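Local coordinates for uncharacterized protein DUF1185 (Bordetella bronchiseptica RB50, PDB 3BYQ) that is of unknown function but adopts a variant of the Bacillus chorismate mutase fold and may play a part in amino-acid metabolism, at residues B[135-143]-B[185-193]; B[31-39]-B[57-68]. All blocks are in the same frame, centred on the assembly; numbering follows the deposited sequence.

Overall arrangement
Two ways of closing a fold on itself appear in this chain, a helix laid on a sheet and a tail tied to a loop. Contact 2 comes first in sequence and is complete before contact 1 begins: strand 29-39 is packed by helix 51-72, which follows it. Contact 1 joins the loop leaving strand 130-136 to the C-terminal residues 185-193. Their centres lie 24 Å apart on opposite sides of the chain's centre, with nearest atoms about 8 Å apart, and both reach the same mixed sheet. The centre of contact 2 is about 9 Å from that of the chain; contact 1, at about 18 Å, lies farther out, where a second subunit meets the C-terminal tail.

Contact 1. Residues B[135-143]-B[185-193]; sequences HYIHASYVR and AVSVHDGQR. With EDO (1,2-ethanediol), chain V.
Tyr-141 and Arg-193 meet face to face: the guanidinium lies over one face of the phenol ring, its plane tilted 22° from that of the ring. Arg-193 CZ stands 4.1 Å from the centroid of the Tyr-141 ring, a cation-pi stack displaced toward the CE1 rim. The arginine chain runs extended from CG to NE, carrying CG past CD1 before its flat end settles on the ring. Along the edge of the guanidinium, NE and NH2 of Arg-193 donate to the two oxygens of a 1,2-ethanediol probably left from crystallisation.

Gln-192 runs alongside the same tyrosine, pointing the same way, with ring and amide planes 60° apart; its CB is 3.7 Å from Tyr-141 CD1. One water ties the two ends, donating to Gln-192 OE1 and accepting from Tyr-141 OH. The other end of the amide is held by Asp-190, whose OD2 accepts from Gln-192 NE2 while OD1 takes the backbone N of both Gln-192 and Arg-193.

The backbones grip at the base of these side chains. Tyr-141 N donates to Gln-192 O at 3.0 Å and Ser-140 N to Gly-191 O at 2.9 Å. A second water accepts from Gly-191 N and donates to His-138 O and to Arg-193 OXT, so the terminal carboxylate is drawn into the contact. On the apolar side, Val-186 CG2 presses on Ala-139 CB, a tight 3.4 Å, and also meets Val-142 CG2 3.6 Å away.

Gln-192 NE2 also bonds to Asp-190 O of the second subunit, and the reverse bond is made too. The arrangement combines a type I turn, Ala-139 to Val-142, with an Asx turn at Asp-190, fastening the C-terminal tail beside a subunit interface.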
ATOM      1  N   HIS B 135      21.108  12.282   9.128  1.00 17.92           N
ATOM      2  CA  HIS B 135      22.296  12.157   9.953  1.00 17.07           C
ATOM      3  C   HIS B 135      22.745  13.508  10.488  1.00 17.11           C
ATOM      4  O   HIS B 135      22.161  14.563  10.149  1.00 16.64           O
ATOM      5  CB  HIS B 135      23.397  11.328   9.316  1.00 18.33           C
ATOM      6  CG  HIS B 135      24.033  11.922   8.107  1.00 15.38           C
ATOM      7  ND1 HIS B 135      24.213  11.193   6.950  1.00 20.24           N
ATOM      8  CD2 HIS B 135      24.636  13.123   7.898  1.00 16.90           C
ATOM      9  CE1 HIS B 135      24.869  11.934   6.069  1.00 21.30           C
ATOM     10  NE2 HIS B 135      25.132  13.110   6.611  1.00 19.59           N
ATOM     11  N   TYR B 136      23.730  13.443  11.380  1.00 17.84           N
ATOM     12  CA  TYR B 136      24.239  14.658  12.074  1.00 16.62           C
ATOM     13  C   TYR B 136      24.856  15.642  11.110  1.00 16.66           C
ATOM     14  O   TYR B 136      25.720  15.307  10.278  1.00 18.09           O
ATOM     15  CB  TYR B 136      25.241  14.247  13.143  1.00 15.42           C
ATOM     16  CG  TYR B 136      25.764  15.322  14.057  1.00 12.63           C
ATOM     17  CD1 TYR B 136      24.919  16.139  14.763  1.00 20.25           C
ATOM     18  CD2 TYR B 136      27.114  15.417  14.295  1.00 17.09           C
ATOM     19  CE1 TYR B 136      25.431  17.083  15.646  1.00 19.33           C
ATOM     20  CE2 TYR B 136      27.634  16.330  15.171  1.00 18.01           C
ATOM     21  CZ  TYR B 136      26.788  17.161  15.856  1.00 21.60           C
ATOM     22  OH  TYR B 136      27.273  18.110  16.733  1.00 23.16           O
ATOM     23  N   ILE B 137      24.497  16.909  11.316  1.00 15.53           N
ATOM     24  CA  ILE B 137      24.881  17.967  10.356  1.00 16.28           C
ATOM     25  C   ILE B 137      26.364  18.322  10.380  1.00 16.37           C
ATOM     26  O   ILE B 137      26.865  18.901   9.416  1.00 18.47           O
ATOM     27  CB  ILE B 137      24.028  19.252  10.514  1.00 16.99           C
ATOM     28  CG1 ILE B 137      24.300  20.020  11.785  1.00 20.24           C
ATOM     29  CG2 ILE B 137      22.483  18.919  10.327  1.00 14.94           C
ATOM     30  CD1 ILE B 137      23.582  21.382  11.763  1.00 17.16           C
ATOM     31  N   HIS B 138      27.058  17.974  11.454  1.00 15.89           N
ATOM     32  CA  HIS B 138      28.447  18.376  11.606  1.00 16.85           C
ATOM     33  C   HIS B 138      29.471  17.279  11.387  1.00 18.83           C
ATOM     34  O   HIS B 138      30.666  17.553  11.251  1.00 20.93           O
ATOM     35  CB  HIS B 138      28.678  18.955  12.995  1.00 19.61           C
ATOM     36  CG  HIS B 138      27.854  20.162  13.274  1.00 18.33           C
ATOM     37  ND1 HIS B 138      27.948  21.316  12.527  1.00 19.69           N
ATOM     38  CD2 HIS B 138      26.901  20.388  14.210  1.00 23.87           C
ATOM     39  CE1 HIS B 138      27.101  22.213  13.002  1.00 21.13           C
ATOM     40  NE2 HIS B 138      26.455  21.679  14.030  1.00 23.10           N
ATOM     41  N   ALA B 139      28.995  16.048  11.363  1.00 17.50           N
ATOM     42  CA  ALA B 139      29.863  14.884  11.265  1.00 16.12           C
ATOM     43  C   ALA B 139      28.966  13.681  11.001  1.00 18.70           C
ATOM     44  O   ALA B 139      28.267  13.203  11.881  1.00 19.03           O
ATOM     45  CB  ALA B 139      30.658  14.655  12.545  1.00 14.90           C
ATOM     46  N   SER B 140      29.001  13.220   9.768  1.00 15.13           N
ATOM     47  CA  SER B 140      28.081  12.189   9.315  1.00 17.18           C
ATOM     48  C   SER B 140      28.162  10.898  10.122  1.00 17.33           C
ATOM     49  O   SER B 140      27.198  10.157  10.184  1.00 19.15           O
ATOM     50  CB  SER B 140      28.335  11.873   7.822  1.00 18.66           C
ATOM     51  OG  SER B 140      29.617  11.399   7.642  1.00 25.25           O
ATOM     52  N   TYR B 141      29.324  10.615  10.707  1.00 16.90           N
ATOM     53  CA  TYR B 141      29.514   9.343  11.436  1.00 18.78           C
ATOM     54  C   TYR B 141      28.994   9.293  12.854  1.00 19.15           C
ATOM     55  O   TYR B 141      29.081   8.255  13.483  1.00 20.11           O
ATOM     56  CB  TYR B 141      30.987   8.933  11.456  1.00 18.31           C
ATOM     57  CG  TYR B 141      31.521   8.276  10.172  1.00 21.97           C
ATOM     58  CD1 TYR B 141      32.055   9.026   9.142  1.00 19.99           C
ATOM     59  CD2 TYR B 141      31.473   6.903  10.021  1.00 24.58           C
ATOM     60  CE1 TYR B 141      32.502   8.426   7.976  1.00 21.53           C
ATOM     61  CE2 TYR B 141      31.936   6.288   8.884  1.00 29.52           C
ATOM     62  CZ  TYR B 141      32.456   7.048   7.863  1.00 24.58           C
ATOM     63  OH  TYR B 141      32.908   6.399   6.746  1.00 24.45           O
ATOM     64  N   VAL B 142      28.435  10.376  13.374  1.00 17.88           N
ATOM     65  CA  VAL B 142      27.928  10.354  14.795  1.00 16.56           C
ATOM     66  C   VAL B 142      26.782   9.370  14.877  1.00 16.55           C
ATOM     67  O   VAL B 142      25.674   9.620  14.389  1.00 15.69           O
ATOM     68  CB  VAL B 142      27.582  11.750  15.314  1.00 16.63           C
ATOM     69  CG1 VAL B 142      26.831  11.688  16.640  1.00 17.66           C
ATOM     70  CG2 VAL B 142      28.875  12.592  15.410  1.00 17.02           C
ATOM     71  N   ARG B 143      27.050   8.259  15.561  1.00 15.78           N
ATOM     72  CA  ARG B 143      26.151   7.097  15.493  1.00 16.16           C
ATOM     73  C   ARG B 143      24.779   7.275  16.099  1.00 17.27           C
ATOM     74  O   ARG B 143      23.777   6.706  15.632  1.00 20.60           O
ATOM     75  CB  ARG B 143      26.852   5.863  16.070  1.00 18.56           C
ATOM     76  CG  ARG B 143      26.115   4.571  15.791  1.00 17.84           C
ATOM     77  CD  ARG B 143      26.897   3.428  16.331  1.00 21.90           C
ATOM     78  NE  ARG B 143      28.097   3.187  15.538  1.00 20.70           N
ATOM     79  CZ  ARG B 143      29.047   2.325  15.858  1.00 20.65           C
ATOM     80  NH1 ARG B 143      28.986   1.692  17.000  1.00 22.54           N
ATOM     81  NH2 ARG B 143      30.082   2.133  15.056  1.00 22.88           N
ATOM     82  N   ALA B 185      33.193  13.801  20.474  1.00 18.03           N
ATOM     83  CA  ALA B 185      34.378  13.177  19.886  1.00 17.07           C
ATOM     84  C   ALA B 185      34.703  13.690  18.503  1.00 16.63           C
ATOM     85  O   ALA B 185      35.768  13.420  17.996  1.00 21.06           O
ATOM     86  CB  ALA B 185      34.227  11.648  19.840  1.00 18.46           C
ATOM     87  N   VAL B 186      33.808  14.459  17.915  1.00 15.69           N
ATOM     88  CA  VAL B 186      34.069  15.006  16.570  1.00 18.14           C
ATOM     89  C   VAL B 186      35.328  15.885  16.656  1.00 20.46           C
ATOM     90  O   VAL B 186      35.387  16.855  17.428  1.00 20.88           O
ATOM     91  CB  VAL B 186      32.873  15.778  16.012  1.00 19.45           C
ATOM     92  CG1 VAL B 186      33.259  16.580  14.728  1.00 20.39           C
ATOM     93  CG2 VAL B 186      31.689  14.848  15.754  1.00 18.28           C
ATOM     94  N   SER B 187      36.307  15.542  15.832  1.00 20.10           N
ATOM     95  CA  SER B 187      37.607  16.223  15.881  1.00 19.26           C
ATOM     96  C   SER B 187      38.239  16.586  14.568  1.00 18.16           C
ATOM     97  O   SER B 187      39.129  17.435  14.540  1.00 20.52           O
ATOM     98  CB  SER B 187      38.575  15.393  16.708  1.00 23.72           C
ATOM     99  OG  SER B 187      38.895  14.187  16.050  1.00 24.66           O
ATOM    100  N   VAL B 188      37.823  15.964  13.481  1.00 17.86           N
ATOM    101  CA  VAL B 188      38.400  16.262  12.173  1.00 18.24           C
ATOM    102  C   VAL B 188      37.715  17.458  11.564  1.00 19.76           C
ATOM    103  O   VAL B 188      38.359  18.334  10.956  1.00 21.50           O
ATOM    104  CB  VAL B 188      38.349  15.052  11.220  1.00 18.55           C
ATOM    105  CG1 VAL B 188      39.010  15.394   9.887  1.00 19.68           C
ATOM    106  CG2 VAL B 188      39.000  13.853  11.879  1.00 19.17           C
ATOM    107  N   HIS B 189      36.411  17.510  11.758  1.00 19.00           N
ATOM    108  CA  HIS B 189      35.557  18.590  11.243  1.00 20.34           C
ATOM    109  C   HIS B 189      35.596  18.712   9.731  1.00 19.89           C
ATOM    110  O   HIS B 189      35.637  19.808   9.178  1.00 23.76           O
ATOM    111  CB  HIS B 189      35.878  19.935  11.917  1.00 20.96           C
ATOM    112  CG  HIS B 189      35.738  19.890  13.398  1.00 24.48           C
ATOM    113  ND1 HIS B 189      34.530  20.088  14.025  1.00 25.58           N
ATOM    114  CD2 HIS B 189      36.636  19.641  14.373  1.00 28.93           C
ATOM    115  CE1 HIS B 189      34.697  19.982  15.330  1.00 31.53           C
ATOM    116  NE2 HIS B 189      35.962  19.692  15.567  1.00 31.49           N
ATOM    117  N   ASP B 190      35.613  17.550   9.093  1.00 19.18           N
ATOM    118  CA  ASP B 190      35.616  17.420   7.637  1.00 20.24           C
ATOM    119  C   ASP B 190      34.221  17.129   7.114  1.00 19.69           C
ATOM    120  O   ASP B 190      33.985  17.077   5.913  1.00 18.24           O
ATOM    121  CB  ASP B 190      36.586  16.324   7.164  1.00 20.05           C
ATOM    122  CG  ASP B 190      36.238  14.942   7.677  1.00 19.85           C
ATOM    123  OD1 ASP B 190      35.476  14.839   8.644  1.00 17.92           O
ATOM    124  OD2 ASP B 190      36.729  13.924   7.112  1.00 18.38           O
ATOM    125  N   GLY B 191      33.302  16.949   8.046  1.00 18.85           N
ATOM    126  CA  GLY B 191      31.934  16.624   7.733  1.00 18.92           C
ATOM    127  C   GLY B 191      31.651  15.157   7.984  1.00 17.92           C
ATOM    128  O   GLY B 191      30.530  14.694   7.789  1.00 21.76           O
ATOM    129  N   GLN B 192      32.697  14.406   8.321  1.00 16.79           N
ATOM    130  CA  GLN B 192      32.587  12.971   8.628  1.00 14.48           C
ATOM    131  C   GLN B 192      32.815  12.645  10.096  1.00 16.62           C
ATOM    132  O   GLN B 192      31.967  12.030  10.760  1.00 17.01           O
ATOM    133  CB  GLN B 192      33.588  12.165   7.782  1.00 17.37           C
ATOM    134  CG  GLN B 192      33.288  12.292   6.344  1.00 19.48           C
ATOM    135  CD  GLN B 192      34.157  11.447   5.491  1.00 20.76           C
ATOM    136  OE1 GLN B 192      33.665  10.509   4.866  1.00 21.86           O
ATOM    137  NE2 GLN B 192      35.473  11.726   5.483  1.00 16.90           N
ATOM    138  N   ARG B 193      33.958  13.102  10.595  1.00 18.28           N
ATOM    139  CA  ARG B 193      34.411  12.760  11.947  1.00 19.42           C
ATOM    140  C   ARG B 193      35.080  13.928  12.631  1.00 20.28           C
ATOM    141  O   ARG B 193      35.829  13.680  13.597  1.00 20.36           O
ATOM    142  CB  ARG B 193      35.449  11.609  11.878  1.00 21.69           C
ATOM    143  CG  ARG B 193      35.037  10.376  11.078  1.00 25.23           C
ATOM    144  CD  ARG B 193      36.203   9.393  10.959  1.00 25.08           C
ATOM    145  NE  ARG B 193      35.857   8.241  10.121  1.00 27.88           N
ATOM    146  CZ  ARG B 193      36.046   8.161   8.806  1.00 29.88           C
ATOM    147  NH1 ARG B 193      36.500   9.184   8.117  1.00 31.39           N
ATOM    148  NH2 ARG B 193      35.695   7.056   8.165  1.00 28.09           N
ATOM    149  OXT ARG B 193      34.923  15.097  12.203  1.00 19.38           O
TER
HETATM  150  C1  EDO V 201      34.607   3.564  10.244  1.00 48.68           C
HETATM  151  O1  EDO V 201      35.346   4.278   9.251  1.00 40.97           O
HETATM  152  C2  EDO V 201      34.057   4.491  11.294  1.00 43.13           C
HETATM  153  O2  EDO V 201      34.910   5.625  11.435  1.00 43.73           O
HETATM  154  O   HOH W   1      33.126  16.559  10.793  1.00 17.31           O
HETATM  155  O   HOH W   2      34.358   7.836   5.213  1.00 26.73           O

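Contact 2. Residues B[31-39]-B[57-68]. With EDO (1,2-ethanediol), chain Q.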
ATOM      1  N   LEU B  31      11.470  15.719  14.470  1.00 16.39           N
ATOM      2  CA  LEU B  31      11.913  15.602  13.059  1.00 18.41           C
ATOM      3  C   LEU B  31      10.836  16.281  12.227  1.00 20.06           C
ATOM      4  O   LEU B  31       9.658  16.021  12.417  1.00 20.47           O
ATOM      5  CB  LEU B  31      12.052  14.139  12.631  1.00 21.08           C
ATOM      6  CG  LEU B  31      13.131  13.302  13.330  1.00 24.02           C
ATOM      7  CD1 LEU B  31      13.070  11.854  12.888  1.00 19.33           C
ATOM      8  CD2 LEU B  31      14.529  13.851  13.129  1.00 22.07           C
ATOM      9  N   ALA B  32      11.247  17.095  11.262  1.00 18.41           N
ATOM     10  CA  ALA B  32      10.274  17.865  10.467  1.00 20.40           C
ATOM     11  C   ALA B  32      10.616  17.806   9.007  1.00 20.96           C
ATOM     12  O   ALA B  32      11.804  17.778   8.642  1.00 17.15           O
ATOM     13  CB  ALA B  32      10.224  19.331  10.952  1.00 20.23           C
ATOM     14  N   ALA B  33       9.577  17.776   8.167  1.00 19.53           N
ATOM     15  CA  ALA B  33       9.794  17.723   6.709  1.00 17.14           C
ATOM     16  C   ALA B  33       8.937  18.806   6.083  1.00 19.39           C
ATOM     17  O   ALA B  33       7.819  19.024   6.505  1.00 19.28           O
ATOM     18  CB  ALA B  33       9.413  16.359   6.147  1.00 18.47           C
ATOM     19  N   SER B  34       9.531  19.501   5.119  1.00 17.53           N
ATOM     20  CA  SER B  34       8.846  20.518   4.335  1.00 19.17           C
ATOM     21  C   SER B  34       8.921  20.037   2.900  1.00 21.34           C
ATOM     22  O   SER B  34      10.006  19.840   2.378  1.00 18.38           O
ATOM     23  CB  SER B  34       9.519  21.888   4.470  1.00 21.65           C
ATOM     24  OG  SER B  34       8.802  22.923   3.771  1.00 19.13           O
ATOM     25  N   CYS B  35       7.746  19.873   2.292  1.00 20.23           N
ATOM     26  CA  CYS B  35       7.601  19.375   0.922  1.00 18.62           C
ATOM     27  C   CYS B  35       6.831  20.359   0.053  1.00 17.54           C
ATOM     28  O   CYS B  35       5.896  21.062   0.517  1.00 19.25           O
ATOM     29  CB  CYS B  35       6.788  18.088   0.923  1.00 20.25           C
ATOM     30  SG  CYS B  35       7.439  16.758   2.038  1.00 29.19           S
ATOM     31  N   ALA B  36       7.217  20.374  -1.217  1.00 18.15           N
ATOM     32  CA  ALA B  36       6.532  21.143  -2.250  1.00 14.55           C
ATOM     33  C   ALA B  36       6.322  20.257  -3.480  1.00 14.33           C
ATOM     34  O   ALA B  36       7.261  19.567  -3.935  1.00 17.13           O
ATOM     35  CB  ALA B  36       7.327  22.388  -2.656  1.00 14.69           C
ATOM     36  N   VAL B  37       5.099  20.353  -4.010  1.00 14.69           N
ATOM     37  CA  VAL B  37       4.674  19.652  -5.215  1.00 15.66           C
ATOM     38  C   VAL B  37       4.645  20.674  -6.321  1.00 15.21           C
ATOM     39  O   VAL B  37       3.946  21.667  -6.229  1.00 17.23           O
ATOM     40  CB  VAL B  37       3.296  19.012  -5.061  1.00 17.15           C
ATOM     41  CG1 VAL B  37       2.883  18.339  -6.351  1.00 16.98           C
ATOM     42  CG2 VAL B  37       3.289  18.006  -3.897  1.00 15.52           C
ATOM     43  N   ILE B  38       5.477  20.437  -7.331  1.00 15.59           N
ATOM     44  CA  ILE B  38       5.604  21.337  -8.472  1.00 14.72           C
ATOM     45  C   ILE B  38       5.362  20.635  -9.796  1.00 15.44           C
ATOM     46  O   ILE B  38       5.429  19.446  -9.888  1.00 15.63           O
ATOM     47  CB  ILE B  38       6.951  22.079  -8.503  1.00 15.79           C
ATOM     48  CG1 ILE B  38       8.117  21.194  -8.991  1.00 16.23           C
ATOM     49  CG2 ILE B  38       7.266  22.699  -7.118  1.00 14.81           C
ATOM     50  CD1 ILE B  38       9.426  21.988  -9.351  1.00 15.15           C
ATOM     51  N   ARG B  39       4.985  21.412 -10.802  1.00 16.86           N
ATOM     52  CA  ARG B  39       4.819  20.868 -12.142  1.00 16.53           C
ATOM     53  C   ARG B  39       6.189  20.479 -12.655  1.00 17.68           C
ATOM     54  O   ARG B  39       7.182  21.172 -12.413  1.00 18.54           O
ATOM     55  CB  ARG B  39       4.198  21.916 -13.070  1.00 16.97           C
ATOM     56  CG  ARG B  39       3.916  21.390 -14.459  1.00 21.66           C
ATOM     57  CD  ARG B  39       3.136  22.402 -15.283  1.00 22.46           C
ATOM     58  NE  ARG B  39       3.909  23.607 -15.514  1.00 19.48           N
ATOM     59  CZ  ARG B  39       4.845  23.748 -16.457  1.00 20.81           C
ATOM     60  NH1 ARG B  39       5.170  22.731 -17.229  1.00 24.29           N
ATOM     61  NH2 ARG B  39       5.481  24.917 -16.577  1.00 27.12           N
ATOM     62  N   LEU B  57      15.833  25.924  -9.013  1.00 19.55           N
ATOM     63  CA  LEU B  57      15.345  25.168  -7.856  1.00 19.37           C
ATOM     64  C   LEU B  57      16.048  25.519  -6.558  1.00 20.03           C
ATOM     65  O   LEU B  57      15.535  25.244  -5.484  1.00 20.44           O
ATOM     66  CB  LEU B  57      15.395  23.659  -8.119  1.00 21.84           C
ATOM     67  CG  LEU B  57      14.283  23.147  -9.046  1.00 21.07           C
ATOM     68  CD1 LEU B  57      14.677  21.749  -9.603  1.00 20.82           C
ATOM     69  CD2 LEU B  57      12.908  23.147  -8.340  1.00 24.10           C
ATOM     70  N   ARG B  58      17.203  26.162  -6.649  1.00 18.74           N
ATOM     71  CA  ARG B  58      17.891  26.565  -5.425  1.00 18.58           C
ATOM     72  C   ARG B  58      16.975  27.444  -4.575  1.00 20.12           C
ATOM     73  O   ARG B  58      16.974  27.321  -3.363  1.00 20.18           O
ATOM     74  CB  ARG B  58      19.210  27.272  -5.742  1.00 18.12           C
ATOM     75  CG  ARG B  58      20.153  27.433  -4.565  1.00 25.20           C
ATOM     76  CD  ARG B  58      20.954  26.168  -4.288  1.00 28.61           C
ATOM     77  NE  ARG B  58      21.856  25.852  -5.391  1.00 25.71           N
ATOM     78  CZ  ARG B  58      23.008  26.482  -5.620  1.00 35.64           C
ATOM     79  NH1 ARG B  58      23.475  27.394  -4.786  1.00 34.57           N
ATOM     80  NH2 ARG B  58      23.739  26.142  -6.664  1.00 29.29           N
ATOM     81  N   SER B  59      16.171  28.277  -5.236  1.00 19.91           N
ATOM     82  CA  SER B  59      15.240  29.177  -4.524  0.50 19.68           C
ATOM     83  C   SER B  59      14.163  28.400  -3.770  1.00 19.66           C
ATOM     84  O   SER B  59      13.700  28.824  -2.715  1.00 18.11           O
ATOM     85  CB  SER B  59      14.585  30.202  -5.455  0.50 21.96           C
ATOM     86  OG  SER B  59      13.835  29.573  -6.468  0.50 21.24           O
ATOM     87  N   LEU B  60      13.756  27.287  -4.336  1.00 18.94           N
ATOM     88  CA  LEU B  60      12.779  26.399  -3.683  1.00 17.97           C
ATOM     89  C   LEU B  60      13.439  25.785  -2.442  1.00 17.30           C
ATOM     90  O   LEU B  60      12.819  25.667  -1.398  1.00 18.88           O
ATOM     91  CB  LEU B  60      12.326  25.299  -4.634  1.00 19.08           C
ATOM     92  CG  LEU B  60      11.230  24.384  -4.083  1.00 19.40           C
ATOM     93  CD1 LEU B  60       9.942  25.185  -3.813  1.00 21.06           C
ATOM     94  CD2 LEU B  60      10.960  23.199  -5.046  1.00 16.66           C
ATOM     95  N   GLY B  61      14.696  25.362  -2.598  1.00 18.76           N
ATOM     96  CA  GLY B  61      15.495  24.835  -1.479  1.00 18.72           C
ATOM     97  C   GLY B  61      15.515  25.846  -0.342  1.00 21.57           C
ATOM     98  O   GLY B  61      15.279  25.526   0.837  1.00 18.23           O
ATOM     99  N   THR B  62      15.787  27.099  -0.689  1.00 20.92           N
ATOM    100  CA  THR B  62      15.859  28.169   0.329  1.00 19.11           C
ATOM    101  C   THR B  62      14.521  28.367   1.032  1.00 19.58           C
ATOM    102  O   THR B  62      14.453  28.482   2.241  1.00 21.04           O
ATOM    103  CB  THR B  62      16.367  29.484  -0.287  1.00 21.62           C
ATOM    104  OG1 THR B  62      17.658  29.232  -0.856  1.00 19.78           O
ATOM    105  CG2 THR B  62      16.446  30.600   0.763  1.00 20.65           C
ATOM    106  N   LEU B  63      13.463  28.350   0.258  1.00 19.28           N
ATOM    107  CA  LEU B  63      12.130  28.527   0.806  1.00 18.89           C
ATOM    108  C   LEU B  63      11.811  27.465   1.874  1.00 18.72           C
ATOM    109  O   LEU B  63      11.338  27.756   2.995  1.00 19.51           O
ATOM    110  CB  LEU B  63      11.099  28.432  -0.335  1.00 19.68           C
ATOM    111  CG  LEU B  63       9.639  28.643   0.087  1.00 21.68           C
ATOM    112  CD1 LEU B  63       9.344  30.118   0.486  1.00 24.22           C
ATOM    113  CD2 LEU B  63       8.712  28.119  -1.014  1.00 21.91           C
ATOM    114  N   LEU B  64      12.042  26.220   1.506  1.00 19.42           N
ATOM    115  CA  LEU B  64      11.704  25.071   2.381  1.00 18.71           C
ATOM    116  C   LEU B  64      12.618  25.013   3.588  1.00 16.94           C
ATOM    117  O   LEU B  64      12.180  24.730   4.707  1.00 19.04           O
ATOM    118  CB  LEU B  64      11.758  23.747   1.604  1.00 19.05           C
ATOM    119  CG  LEU B  64      10.839  23.673   0.366  1.00 22.37           C
ATOM    120  CD1 LEU B  64      10.871  22.259  -0.268  1.00 20.17           C
ATOM    121  CD2 LEU B  64       9.438  24.079   0.626  1.00 20.71           C
ATOM    122  N   ALA B  65      13.893  25.296   3.363  1.00 19.24           N
ATOM    123  CA  ALA B  65      14.867  25.240   4.461  1.00 18.27           C
ATOM    124  C   ALA B  65      14.538  26.324   5.468  1.00 17.74           C
ATOM    125  O   ALA B  65      14.606  26.114   6.655  1.00 17.78           O
ATOM    126  CB  ALA B  65      16.341  25.376   3.939  1.00 18.81           C
ATOM    127  N   THR B  66      14.193  27.494   4.969  1.00 17.84           N
ATOM    128  CA  THR B  66      13.821  28.631   5.853  1.00 19.33           C
ATOM    129  C   THR B  66      12.605  28.296   6.696  1.00 20.47           C
ATOM    130  O   THR B  66      12.553  28.579   7.892  1.00 19.71           O
ATOM    131  CB  THR B  66      13.603  29.929   5.047  1.00 21.03           C
ATOM    132  OG1 THR B  66      14.826  30.227   4.344  1.00 23.13           O
ATOM    133  CG2 THR B  66      13.255  31.081   5.942  1.00 22.48           C
ATOM    134  N   GLU B  67      11.648  27.624   6.083  1.00 19.33           N
ATOM    135  CA  GLU B  67      10.444  27.238   6.800  1.00 18.16           C
ATOM    136  C   GLU B  67      10.763  26.294   7.946  1.00 19.61           C
ATOM    137  O   GLU B  67      10.194  26.379   9.034  1.00 17.74           O
ATOM    138  CB  GLU B  67       9.453  26.563   5.867  1.00 19.63           C
ATOM    139  CG  GLU B  67       8.195  26.164   6.545  1.00 22.58           C
ATOM    140  CD  GLU B  67       7.179  25.504   5.611  1.00 24.42           C
ATOM    141  OE1 GLU B  67       7.595  24.832   4.627  1.00 23.64           O
ATOM    142  OE2 GLU B  67       5.967  25.660   5.887  1.00 29.13           O
ATOM    143  N   LEU B  68      11.680  25.375   7.682  1.00 17.43           N
ATOM    144  CA  LEU B  68      12.069  24.370   8.685  1.00 17.15           C
ATOM    145  C   LEU B  68      12.788  25.025   9.859  1.00 18.48           C
ATOM    146  O   LEU B  68      12.496  24.737  11.021  1.00 18.63           O
ATOM    147  CB  LEU B  68      12.903  23.267   8.063  1.00 17.40           C
ATOM    148  CG  LEU B  68      12.167  22.214   7.217  1.00 17.19           C
ATOM    149  CD1 LEU B  68      13.157  21.313   6.421  1.00 19.29           C
ATOM    150  CD2 LEU B  68      11.229  21.382   8.119  1.00 18.93           C
TER
HETATM  151  C1  EDO Q 196      21.288  29.785  -1.974  1.00 49.08           C
HETATM  152  O1  EDO Q 196      20.913  30.451  -3.187  1.00 58.39           O
HETATM  153  C2  EDO Q 196      22.769  29.438  -2.002  1.00 52.80           C
HETATM  154  O2  EDO Q 196      22.961  28.022  -1.934  1.00 40.15           O
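Ser-34 points from the strand toward the helix and meets three of its side chains. Ser-34 CB rests 3.8 Å from Leu-68 CG. With chi1 at -176°, OG lies opposite the backbone N and extends toward Glu-67. Ser-34 OG donates to Glu-67 OE1 at 2.4 Å, shorter than usual for a hydrogen bond, so the exact length is doubtful. Ser-34 OG also touches Leu-64 CD2, 3.4 Å away, so the polar pair is flanked by leucine. Glu-67 reaches it with an extended chain, and its OE1 also forms a salt bridge with Arg-10.

Apolar packing continues in both directions along the strand. Toward its start, Ala-32 CB meets Leu-68 CD2 at 3.6 Å; toward its end, Ala-36 CB faces Leu-60 CD1, and Ile-38 CD1 touches Leu-57 CD2 at 3.8 Å.

Segments 31-39 and 57-68 run roughly antiparallel, their axes at 149° and 8.2 Å apart at closest approach. Strand 29-39 lies between strands 7-17 and 161-169, to which its backbone is hydrogen-bonded. Helix 51-72 spreads across the same sheet, with Glu-67 on Leu-12 and Ala-65 on Leu-166, and is flanked by helix 98-109, against which Leu-57, Arg-58 and Thr-62 pack.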